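Local coordinates for acyl-[acyl-carrier-protein]--UDP-N-acetylglucosamine O-acyltransferase (PDB 4E6U) that probably transfers a hydroxyacyl chain from acyl carrier protein to UDP-N-acetylglucosamine, the opening step of lipid A synthesis for lipopolysaccharide, at residues E96-H101 against V121-A126; N117-N122 against N135-N140; V147-H152 against S159-F164. All coordinates share one frame; numbering follows the deposited sequence. Where two conformers were deposited one is given.

Contact 1. Residues E96-H101 against V121-A126; sequences EHCSLH and VNTHIA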
loop_
_atom_site.group_PDB
_atom_site.type_symbol
_atom_site.label_atom_id
_atom_site.label_comp_id
_atom_site.label_asym_id
_atom_site.label_seq_id
_atom_site.Cartn_x
_atom_site.Cartn_y
_atom_site.Cartn_z
ATOM N N GLU A 96 8.346 -9.541 3.132
ATOM C CA GLU A 96 8.428 -8.436 4.087
ATOM C C GLU A 96 7.128 -7.689 4.241
ATOM O O GLU A 96 6.397 -7.489 3.263
ATOM C CB GLU A 96 9.512 -7.434 3.681
ATOM C CG GLU A 96 10.909 -8.049 3.466
ATOM C CD GLU A 96 11.185 -8.361 2.015
ATOM O OE1 GLU A 96 10.543 -9.284 1.451
ATOM O OE2 GLU A 96 12.032 -7.673 1.421
ATOM N N HIS A 97 6.833 -7.253 5.460
ATOM C CA HIS A 97 5.733 -6.325 5.723
ATOM C C HIS A 97 4.343 -6.918 5.569
ATOM O O HIS A 97 3.358 -6.181 5.621
ATOM C CB HIS A 97 5.855 -5.024 4.887
ATOM C CG HIS A 97 7.184 -4.352 5.029
ATOM N ND1 HIS A 97 8.038 -4.159 3.963
ATOM C CD2 HIS A 97 7.823 -3.865 6.118
ATOM C CE1 HIS A 97 9.134 -3.548 4.389
ATOM N NE2 HIS A 97 9.037 -3.376 5.692
ATOM N N CYS A 98 4.243 -8.232 5.395
ATOM C CA CYS A 98 2.909 -8.845 5.413
ATOM C C CYS A 98 2.286 -8.763 6.782
ATOM O O CYS A 98 2.981 -8.615 7.805
ATOM C CB CYS A 98 2.963 -10.312 4.982
ATOM S SG CYS A 98 3.326 -10.527 3.221
ATOM N N SER A 99 0.960 -8.847 6.817
ATOM C CA SER A 99 0.239 -8.904 8.089
ATOM C C SER A 99 -0.852 -9.945 7.944
ATOM O O SER A 99 -1.656 -9.879 7.005
ATOM C CB SER A 99 -0.313 -7.536 8.510
ATOM O OG SER A 99 -1.038 -6.926 7.457
ATOM N N LEU A 100 -0.818 -10.939 8.823
ATOM C CA LEU A 100 -1.772 -12.046 8.807
ATOM C C LEU A 100 -2.431 -12.077 10.166
ATOM O O LEU A 100 -1.762 -12.229 11.190
ATOM C CB LEU A 100 -1.085 -13.386 8.509
ATOM C CG LEU A 100 -0.683 -13.595 7.055
ATOM C CD1 LEU A 100 0.705 -13.014 6.813
ATOM C CD2 LEU A 100 -0.730 -15.086 6.708
ATOM N N HIS A 101 -3.750 -11.918 10.196
ATOM C CA HIS A 101 -4.454 -11.772 11.466
ATOM C C HIS A 101 -5.312 -12.966 11.835
ATOM O O HIS A 101 -5.811 -13.656 10.965
ATOM C CB HIS A 101 -5.289 -10.498 11.476
ATOM C CG HIS A 101 -4.461 -9.261 11.524
ATOM N ND1 HIS A 101 -4.983 -8.005 11.305
ATOM C CD2 HIS A 101 -3.131 -9.095 11.734
ATOM C CE1 HIS A 101 -4.011 -7.113 11.412
ATOM N NE2 HIS A 101 -2.880 -7.746 11.684
ATOM N N VAL A 121 5.370 -8.669 -0.874
ATOM C CA VAL A 121 5.521 -7.639 0.161
ATOM C C VAL A 121 4.205 -6.936 0.464
ATOM O O VAL A 121 3.459 -6.544 -0.440
ATOM C CB VAL A 121 6.600 -6.604 -0.239
ATOM C CG1 VAL A 121 6.590 -5.409 0.665
ATOM C CG2 VAL A 121 7.991 -7.243 -0.242
ATOM N N ASN A 122 3.932 -6.750 1.749
ATOM C CA ASN A 122 2.740 -6.049 2.224
ATOM C C ASN A 122 1.437 -6.686 1.766
ATOM O O ASN A 122 0.485 -5.988 1.392
ATOM C CB ASN A 122 2.784 -4.555 1.829
ATOM C CG ASN A 122 1.697 -3.712 2.535
ATOM O OD1 ASN A 122 1.208 -2.722 1.982
ATOM N ND2 ASN A 122 1.304 -4.111 3.737
ATOM N N THR A 123 1.378 -8.007 1.797
ATOM C CA THR A 123 0.076 -8.706 1.671
ATOM C C THR A 123 -0.585 -8.713 3.037
ATOM O O THR A 123 0.038 -9.080 4.039
ATOM C CB THR A 123 0.231 -10.159 1.183
ATOM O OG1 THR A 123 0.848 -10.157 -0.105
ATOM C CG2 THR A 123 -1.145 -10.841 1.062
ATOM N N HIS A 124 -1.847 -8.304 3.087
ATOM C CA HIS A 124 -2.652 -8.385 4.289
ATOM C C HIS A 124 -3.703 -9.449 4.149
ATOM O O HIS A 124 -4.495 -9.414 3.199
ATOM C CB HIS A 124 -3.348 -7.063 4.575
ATOM C CG HIS A 124 -4.285 -7.130 5.746
ATOM N ND1 HIS A 124 -3.831 -7.154 7.042
ATOM C CD2 HIS A 124 -5.641 -7.177 5.819
ATOM C CE1 HIS A 124 -4.864 -7.208 7.868
ATOM N NE2 HIS A 124 -5.977 -7.218 7.151
ATOM N N ILE A 125 -3.707 -10.385 5.082
ATOM C CA ILE A 125 -4.780 -11.377 5.191
ATOM C C ILE A 125 -5.533 -11.119 6.485
ATOM O O ILE A 125 -5.017 -11.340 7.581
ATOM C CB ILE A 125 -4.240 -12.831 5.169
ATOM C CG1 ILE A 125 -3.364 -13.097 3.939
ATOM C CG2 ILE A 125 -5.390 -13.853 5.307
ATOM C CD1 ILE A 125 -4.047 -12.960 2.602
ATOM N N ALA A 126 -6.763 -10.625 6.366
ATOM C CA ALA A 126 -7.577 -10.270 7.509
ATOM C C ALA A 126 -8.137 -11.468 8.254
ATOM O O ALA A 126 -8.126 -12.593 7.768
ATOM C CB ALA A 126 -8.744 -9.391 7.048
HETATM O O HOH W 1 0.412 -6.020 5.529
#

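Contact 2. Residues N117-N122 against N135-N140; sequences NLLMVN and NIFANN. With EDO (1,2-ethanediol), chain J.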
loop_
_atom_site.group_PDB
_atom_site.type_symbol
_atom_site.label_atom_id
_atom_site.label_comp_id
_atom_site.label_asym_id
_atom_site.label_seq_id
_atom_site.Cartn_x
_atom_site.Cartn_y
_atom_site.Cartn_z
ATOM N N ASN A 117 1.749 -21.054 -1.269
ATOM C CA ASN A 117 1.342 -19.688 -1.603
ATOM C C ASN A 117 2.533 -18.752 -1.606
ATOM O O ASN A 117 3.486 -18.964 -0.855
ATOM C CB ASN A 117 0.307 -19.227 -0.594
ATOM C CG ASN A 117 -0.954 -20.062 -0.649
ATOM O OD1 ASN A 117 -1.681 -20.016 -1.649
ATOM N ND2 ASN A 117 -1.252 -20.792 0.405
ATOM N N LEU A 118 2.443 -17.712 -2.419
ATOM C CA LEU A 118 3.406 -16.605 -2.395
ATOM C C LEU A 118 2.647 -15.353 -2.008
ATOM O O LEU A 118 1.739 -14.914 -2.739
ATOM C CB LEU A 118 4.062 -16.437 -3.758
ATOM C CG LEU A 118 4.878 -15.156 -3.968
ATOM C CD1 LEU A 118 5.994 -14.989 -2.911
ATOM C CD2 LEU A 118 5.480 -15.083 -5.373
ATOM N N LEU A 119 2.983 -14.812 -0.838
ATOM C CA LEU A 119 2.438 -13.546 -0.350
ATOM C C LEU A 119 3.543 -12.525 -0.501
ATOM O O LEU A 119 4.493 -12.521 0.284
ATOM C CB LEU A 119 1.956 -13.661 1.101
ATOM C CG LEU A 119 0.609 -14.354 1.350
ATOM C CD1 LEU A 119 0.688 -15.830 0.992
ATOM C CD2 LEU A 119 0.178 -14.198 2.797
ATOM N N MET A 120 3.447 -11.710 -1.539
ATOM C CA MET A 120 4.475 -10.699 -1.787
ATOM C C MET A 120 4.405 -9.575 -0.782
ATOM O O MET A 120 3.526 -9.531 0.082
ATOM C CB MET A 120 4.371 -10.163 -3.208
ATOM C CG MET A 120 4.743 -11.201 -4.236
ATOM S SD MET A 120 4.830 -10.456 -5.883
ATOM C CE MET A 120 4.588 -11.876 -6.929
ATOM N N VAL A 121 5.370 -8.669 -0.874
ATOM C CA VAL A 121 5.521 -7.639 0.161
ATOM C C VAL A 121 4.205 -6.936 0.464
ATOM O O VAL A 121 3.459 -6.544 -0.440
ATOM C CB VAL A 121 6.600 -6.604 -0.239
ATOM C CG1 VAL A 121 6.590 -5.409 0.665
ATOM C CG2 VAL A 121 7.991 -7.243 -0.242
ATOM N N ASN A 122 3.932 -6.750 1.749
ATOM C CA ASN A 122 2.740 -6.049 2.224
ATOM C C ASN A 122 1.437 -6.686 1.766
ATOM O O ASN A 122 0.485 -5.988 1.392
ATOM C CB ASN A 122 2.784 -4.555 1.829
ATOM C CG ASN A 122 1.697 -3.712 2.535
ATOM O OD1 ASN A 122 1.208 -2.722 1.982
ATOM N ND2 ASN A 122 1.304 -4.111 3.737
ATOM N N ASN A 135 -1.548 -20.040 -4.538
ATOM C CA ASN A 135 -1.980 -18.698 -4.887
ATOM C C ASN A 135 -0.825 -17.711 -4.890
ATOM O O ASN A 135 0.189 -17.946 -4.227
ATOM C CB ASN A 135 -3.035 -18.233 -3.907
ATOM C CG ASN A 135 -4.236 -19.152 -3.884
ATOM O OD1 ASN A 135 -4.941 -19.278 -4.896
ATOM N ND2 ASN A 135 -4.484 -19.793 -2.754
ATOM N N ILE A 136 -0.990 -16.618 -5.614
ATOM C CA ILE A 136 0.015 -15.555 -5.652
ATOM C C ILE A 136 -0.693 -14.259 -5.358
ATOM O O ILE A 136 -1.627 -13.876 -6.069
ATOM C CB ILE A 136 0.712 -15.447 -7.020
ATOM C CG1 ILE A 136 1.479 -16.733 -7.350
ATOM C CG2 ILE A 136 1.623 -14.193 -7.049
ATOM C CD1 ILE A 136 2.024 -16.792 -8.774
ATOM N N PHE A 137 -0.257 -13.575 -4.305
ATOM C CA PHE A 137 -0.733 -12.237 -3.962
ATOM C C PHE A 137 0.410 -11.285 -4.237
ATOM O O PHE A 137 1.455 -11.367 -3.583
ATOM C CB PHE A 137 -1.121 -12.164 -2.492
ATOM C CG PHE A 137 -2.154 -13.171 -2.086
ATOM C CD1 PHE A 137 -3.509 -12.847 -2.125
ATOM C CD2 PHE A 137 -1.777 -14.450 -1.705
ATOM C CE1 PHE A 137 -4.463 -13.769 -1.755
ATOM C CE2 PHE A 137 -2.713 -15.378 -1.318
ATOM C CZ PHE A 137 -4.071 -15.041 -1.345
ATOM N N ALA A 138 0.242 -10.409 -5.214
ATOM C CA ALA A 138 1.275 -9.437 -5.539
ATOM C C ALA A 138 1.350 -8.339 -4.487
ATOM O O ALA A 138 0.582 -8.306 -3.528
ATOM C CB ALA A 138 1.063 -8.863 -6.932
ATOM N N ASN A 139 2.313 -7.452 -4.645
ATOM C CA ASN A 139 2.578 -6.470 -3.609
ATOM C C ASN A 139 1.364 -5.665 -3.208
ATOM O O ASN A 139 0.556 -5.295 -4.062
ATOM C CB ASN A 139 3.655 -5.484 -4.087
ATOM C CG ASN A 139 5.026 -6.080 -4.063
ATOM O OD1 ASN A 139 5.228 -7.175 -4.547
ATOM N ND2 ASN A 139 5.996 -5.345 -3.492
ATOM N N ASN A 140 1.251 -5.352 -1.926
ATOM C CA ASN A 140 0.233 -4.410 -1.430
ATOM C C ASN A 140 -1.223 -4.878 -1.587
ATOM O O ASN A 140 -2.147 -4.059 -1.591
ATOM C CB ASN A 140 0.397 -3.016 -2.075
ATOM C CG ASN A 140 1.731 -2.355 -1.759
ATOM O OD1 ASN A 140 2.272 -2.502 -0.674
ATOM N ND2 ASN A 140 2.259 -1.618 -2.711
HETATM C C1 EDO J . 5.717 -6.239 -7.813
HETATM O O1 EDO J . 4.674 -7.178 -7.501
HETATM C C2 EDO J . 5.275 -4.814 -7.493
HETATM O O2 EDO J . 3.846 -4.765 -7.379
#

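Contact 3. Residues V147-H152 against S159-F164; sequences VHIGDH and SGIHQF. With EDO (1,2-ethanediol), chain L; EDO (1,2-ethanediol), chain I.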
loop_
_atom_site.group_PDB
_atom_site.type_symbol
_atom_site.label_atom_id
_atom_site.label_comp_id
_atom_site.label_asym_id
_atom_site.label_seq_id
_atom_site.Cartn_x
_atom_site.Cartn_y
_atom_site.Cartn_z
ATOM N N VAL A 147 -12.878 -13.373 3.773
ATOM C CA VAL A 147 -12.743 -13.677 2.357
ATOM C C VAL A 147 -12.269 -15.109 2.154
ATOM O O VAL A 147 -11.375 -15.597 2.875
ATOM C CB VAL A 147 -11.766 -12.667 1.654
ATOM C CG1 VAL A 147 -11.380 -13.114 0.247
ATOM C CG2 VAL A 147 -12.388 -11.288 1.608
ATOM N N HIS A 148 -12.854 -15.805 1.183
ATOM C CA HIS A 148 -12.421 -17.153 0.854
ATOM C C HIS A 148 -11.785 -17.156 -0.524
ATOM O O HIS A 148 -12.414 -16.745 -1.500
ATOM C CB HIS A 148 -13.598 -18.148 0.926
ATOM C CG HIS A 148 -14.200 -18.289 2.294
ATOM N ND1 HIS A 148 -15.314 -19.069 2.537
ATOM C CD2 HIS A 148 -13.851 -17.757 3.493
ATOM C CE1 HIS A 148 -15.630 -18.996 3.818
ATOM N NE2 HIS A 148 -14.756 -18.210 4.422
ATOM N N ILE A 149 -10.529 -17.596 -0.591
ATOM C CA ILE A 149 -9.755 -17.703 -1.824
ATOM C C ILE A 149 -9.473 -19.185 -2.062
ATOM O O ILE A 149 -9.068 -19.913 -1.142
ATOM C CB ILE A 149 -8.423 -16.906 -1.737
ATOM C CG1 ILE A 149 -8.614 -15.508 -1.107
ATOM C CG2 ILE A 149 -7.716 -16.886 -3.087
ATOM C CD1 ILE A 149 -8.863 -14.372 -2.093
ATOM N N GLY A 150 -9.689 -19.622 -3.301
ATOM C CA GLY A 150 -9.476 -21.018 -3.681
ATOM C C GLY A 150 -8.015 -21.332 -3.939
ATOM O O GLY A 150 -7.151 -20.955 -3.136
ATOM N N ASP A 151 -7.741 -22.036 -5.030
ATOM C CA ASP A 151 -6.395 -22.462 -5.409
ATOM C C ASP A 151 -5.988 -21.855 -6.731
ATOM O O ASP A 151 -6.841 -21.578 -7.594
ATOM C CB ASP A 151 -6.326 -23.990 -5.583
ATOM C CG ASP A 151 -6.837 -24.753 -4.377
ATOM O OD1 ASP A 151 -6.615 -24.367 -3.225
ATOM O OD2 ASP A 151 -7.506 -25.800 -4.579
ATOM N N HIS A 152 -4.690 -21.661 -6.931
ATOM C CA HIS A 152 -4.174 -21.209 -8.229
ATOM C C HIS A 152 -4.729 -19.861 -8.670
ATOM O O HIS A 152 -4.889 -19.599 -9.862
ATOM C CB HIS A 152 -4.422 -22.286 -9.298
ATOM C CG HIS A 152 -3.658 -23.539 -9.053
ATOM N ND1 HIS A 152 -2.313 -23.649 -9.326
ATOM C CD2 HIS A 152 -4.041 -24.731 -8.540
ATOM C CE1 HIS A 152 -1.901 -24.863 -9.000
ATOM N NE2 HIS A 152 -2.926 -25.532 -8.512
ATOM N N SER A 159 -4.291 -4.442 -5.250
ATOM C CA SER A 159 -5.718 -4.735 -5.297
ATOM C C SER A 159 -6.271 -4.911 -3.895
ATOM O O SER A 159 -5.524 -5.216 -2.945
ATOM C CB SER A 159 -6.001 -5.978 -6.128
ATOM O OG SER A 159 -5.622 -5.770 -7.481
ATOM N N GLY A 160 -7.576 -4.693 -3.762
ATOM C CA GLY A 160 -8.304 -4.900 -2.517
ATOM C C GLY A 160 -9.486 -5.806 -2.749
ATOM O O GLY A 160 -10.199 -5.676 -3.754
ATOM N N ILE A 161 -9.710 -6.716 -1.814
ATOM C CA ILE A 161 -10.850 -7.619 -1.868
ATOM C C ILE A 161 -11.732 -7.361 -0.662
ATOM O O ILE A 161 -11.312 -7.532 0.469
ATOM C CB ILE A 161 -10.403 -9.072 -1.922
ATOM C CG1 ILE A 161 -9.432 -9.266 -3.094
ATOM C CG2 ILE A 161 -11.641 -10.000 -2.051
ATOM C CD1 ILE A 161 -8.751 -10.598 -3.119
ATOM N N HIS A 162 -12.966 -6.941 -0.922
ATOM C CA HIS A 162 -13.946 -6.576 0.103
ATOM C C HIS A 162 -14.353 -7.759 0.987
ATOM O O HIS A 162 -14.356 -8.908 0.545
ATOM C CB HIS A 162 -15.191 -6.012 -0.618
ATOM C CG HIS A 162 -16.187 -5.324 0.273
ATOM N ND1 HIS A 162 -17.213 -5.992 0.915
ATOM C CD2 HIS A 162 -16.346 -4.014 0.576
ATOM C CE1 HIS A 162 -17.941 -5.120 1.596
ATOM N NE2 HIS A 162 -17.436 -3.914 1.410
ATOM N N GLN A 163 -14.702 -7.453 2.232
ATOM C CA GLN A 163 -15.155 -8.481 3.194
ATOM C C GLN A 163 -16.213 -9.419 2.618
ATOM O O GLN A 163 -17.097 -8.997 1.849
ATOM C CB GLN A 163 -15.657 -7.839 4.494
ATOM C CG GLN A 163 -16.791 -6.849 4.277
ATOM C CD GLN A 163 -17.443 -6.345 5.561
ATOM O OE1 GLN A 163 -17.056 -6.713 6.664
ATOM N NE2 GLN A 163 -18.448 -5.493 5.405
ATOM N N PHE A 164 -16.081 -10.697 2.956
ATOM C CA PHE A 164 -17.044 -11.757 2.610
ATOM C C PHE A 164 -17.020 -12.198 1.159
ATOM O O PHE A 164 -17.728 -13.143 0.791
ATOM C CB PHE A 164 -18.487 -11.410 3.032
ATOM C CG PHE A 164 -18.653 -11.258 4.507
ATOM C CD1 PHE A 164 -18.710 -12.385 5.323
ATOM C CD2 PHE A 164 -18.744 -10.000 5.085
ATOM C CE1 PHE A 164 -18.869 -12.246 6.710
ATOM C CE2 PHE A 164 -18.888 -9.861 6.462
ATOM C CZ PHE A 164 -18.946 -10.987 7.261
HETATM C C1 EDO L . -12.452 -21.980 -0.404
HETATM O O1 EDO L . -12.277 -21.661 -1.793
HETATM C C2 EDO L . -11.221 -21.565 0.398
HETATM O O2 EDO L . -10.050 -22.227 -0.106
HETATM C C1 EDO I . -21.125 -4.177 3.222
HETATM O O1 EDO I . -20.674 -5.453 3.693
HETATM C C2 EDO I . -22.219 -4.384 2.182
HETATM O O2 EDO I . -21.794 -3.835 0.931
#

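Contact 1. Residues E96-H101 against V121-A126
Ser99 and His124, bridged on neighbouring parallel strands, are joined through their side chains: Ser99 OG lies 2.8 Å from His124 ND1, a hydrogen bond at the edge of the imidazole in which either atom could be the donor. OG stands between the backbone N and the carbonyl carbon (chi1 50°), and, with CG anti to the backbone N (chi1 175°), His124 leans its ring across toward the neighbouring strand. A water bonds the same hydroxyl at 2.6 Å and donates to His97 O. CE1, next to ND1 on the ring, brings the edge of His124 toward the face of His101 in a T-shaped pair, centroids 5.0 Å apart and planes at 83°. Beneath these groups the backbone ladder runs from Ser99 N to Thr123 O, Ile125 N to Ser99 O and His101 N to Ile125 O, while Asn122 N reaches Glu96 O at 3.0 Å. On the opposite face, in the conformer given, Leu100 CG lies beside Ile125 CB at 4.1 Å, over Leu119 of the coil's interior. Other subunits hold further polar ends: His101 NE2 bonds Glu96 of the third subunit, and Glu96 OE2 bonds Ser69 and His101 of the second. The strand pair turns an apolar side into the left-handed beta-helix and a polar, histidine-rich side toward the trimer interface, where the Ser99 hydroxyl and the ring pair would restrict rotation of His124.

Contact 2. Residues N117-N122 against N135-N140
Two successive coils of the left-handed parallel beta-helix, the fold built by hexapeptide repeats, stack here through strands 118-119 and 136-137. The backbones run nearly parallel, in register from Asn117 against Asn135 to Asn122 against Asn140. Leu118 N bonds Asn135 O, Phe137 N bonds Leu118 O at 2.9 Å with an N-H...O angle of 175°, and Met120 N bonds Phe137 O. Beyond the strands, Asn140 N to Val121 O carries the pairing round the next corner.

At the start of the ladder the asparagines lie side by side, their amide planes 6° apart. Asn117 OD1 accepts Asn135 N at 2.9 Å, the donor tilted from the carbonyl plane, and takes a weak second bond from Asn135 ND2. Each amide also reaches the following turn, Asn117 ND2 to Gly132 O and Asn135 OD1 to Val153 N, so that the row of amides ties one coil's corner to the next.

Inside the coil Leu119 lies alongside Phe137, its CG 3.9 Å from CD2 of the ring; the Phe137 side chain also touches Val131 and Thr123. On the outer side Met120 slants across the next coil. With CG anti to the carbonyl carbon (chi1 -68°) and the chain extended beyond it, the thioether passes over Ala138, and CE ends 3.8 Å from Ile136 CG2. Asn139 crosses the methionine near CB, and its amide also bonds Gln75 of the second subunit, bringing this edge into the trimer interface. A 1,2-ethanediol, probably from the crystallisation liquor, has its O1 3.0 Å from Asn139 OD1 and 3.7 Å from Met120 SD.

Contact 3. Residues V147-H152 against S159-F164
This is apolar packing across the interior of the left-handed beta-helix, between strands 148-149 and 160-161, which belong to different sheets of the prism-like coil. Its centre is Ile161, which points inward and meets two residues of segment 147-152. Val147 crosses it at about a right angle, with CG1 3.9 Å from Ile161 CG2. Ile149 meets it tip to tip in the conformer given, less certainly, with CD1 3.9 Å from Ile161 CD1. Ile161 can serve both because its branches part at CB, where CG1, anti to the carbonyl carbon (chi1 -54°) and extended at chi2 (171°), carries CD1 toward Ile149 and CG2 faces Val147. The second Val147 methyl, CG2, turns to the corner after strand 160-161 and sits 3.3 Å from His162 O. Strand 166-167 closes the group, since Ile167 touches both isoleucines, and Ile173 of the third sheet adds to the Ile161 side.

Polar bonds lie at the margin. His162 ND1 donates to Gln163 O at 3.1 Å, approaching on a lone pair, which ties the ring to its own corner. An ethanediol hydroxyl, O2, donates to Ile149 O at 2.7 Å on the outer side of strand 148-149. With 190 Å² buried and methyl groups doing the touching, the segments cohere by dispersion and exclusion of water, while strand 148-149 directs its backbone hydrogen bonds to the coils before and after it.

Contacts 1 and 2 overlap along the chain of the left-handed beta-helix, and contact 3 follows both. The first two have centres 8 Å apart and share Val121 and Asn122: strand 118-119, in one sheet, leads round a corner into strand 124-125, in another, and Ile125 meets Leu119 inside the coil. Contact 3 lies about 12 Å from contact 2 and 14 Å from contact 1 between centres. Its strand 160-161 extends the sheet of contact 1, and its Gly150 O probably accepts a hydrogen bond from Asn135 ND2 of contact 2. Contacts 1 and 2 stack coils beside the trimer interface, whereas contact 3 spans the interior.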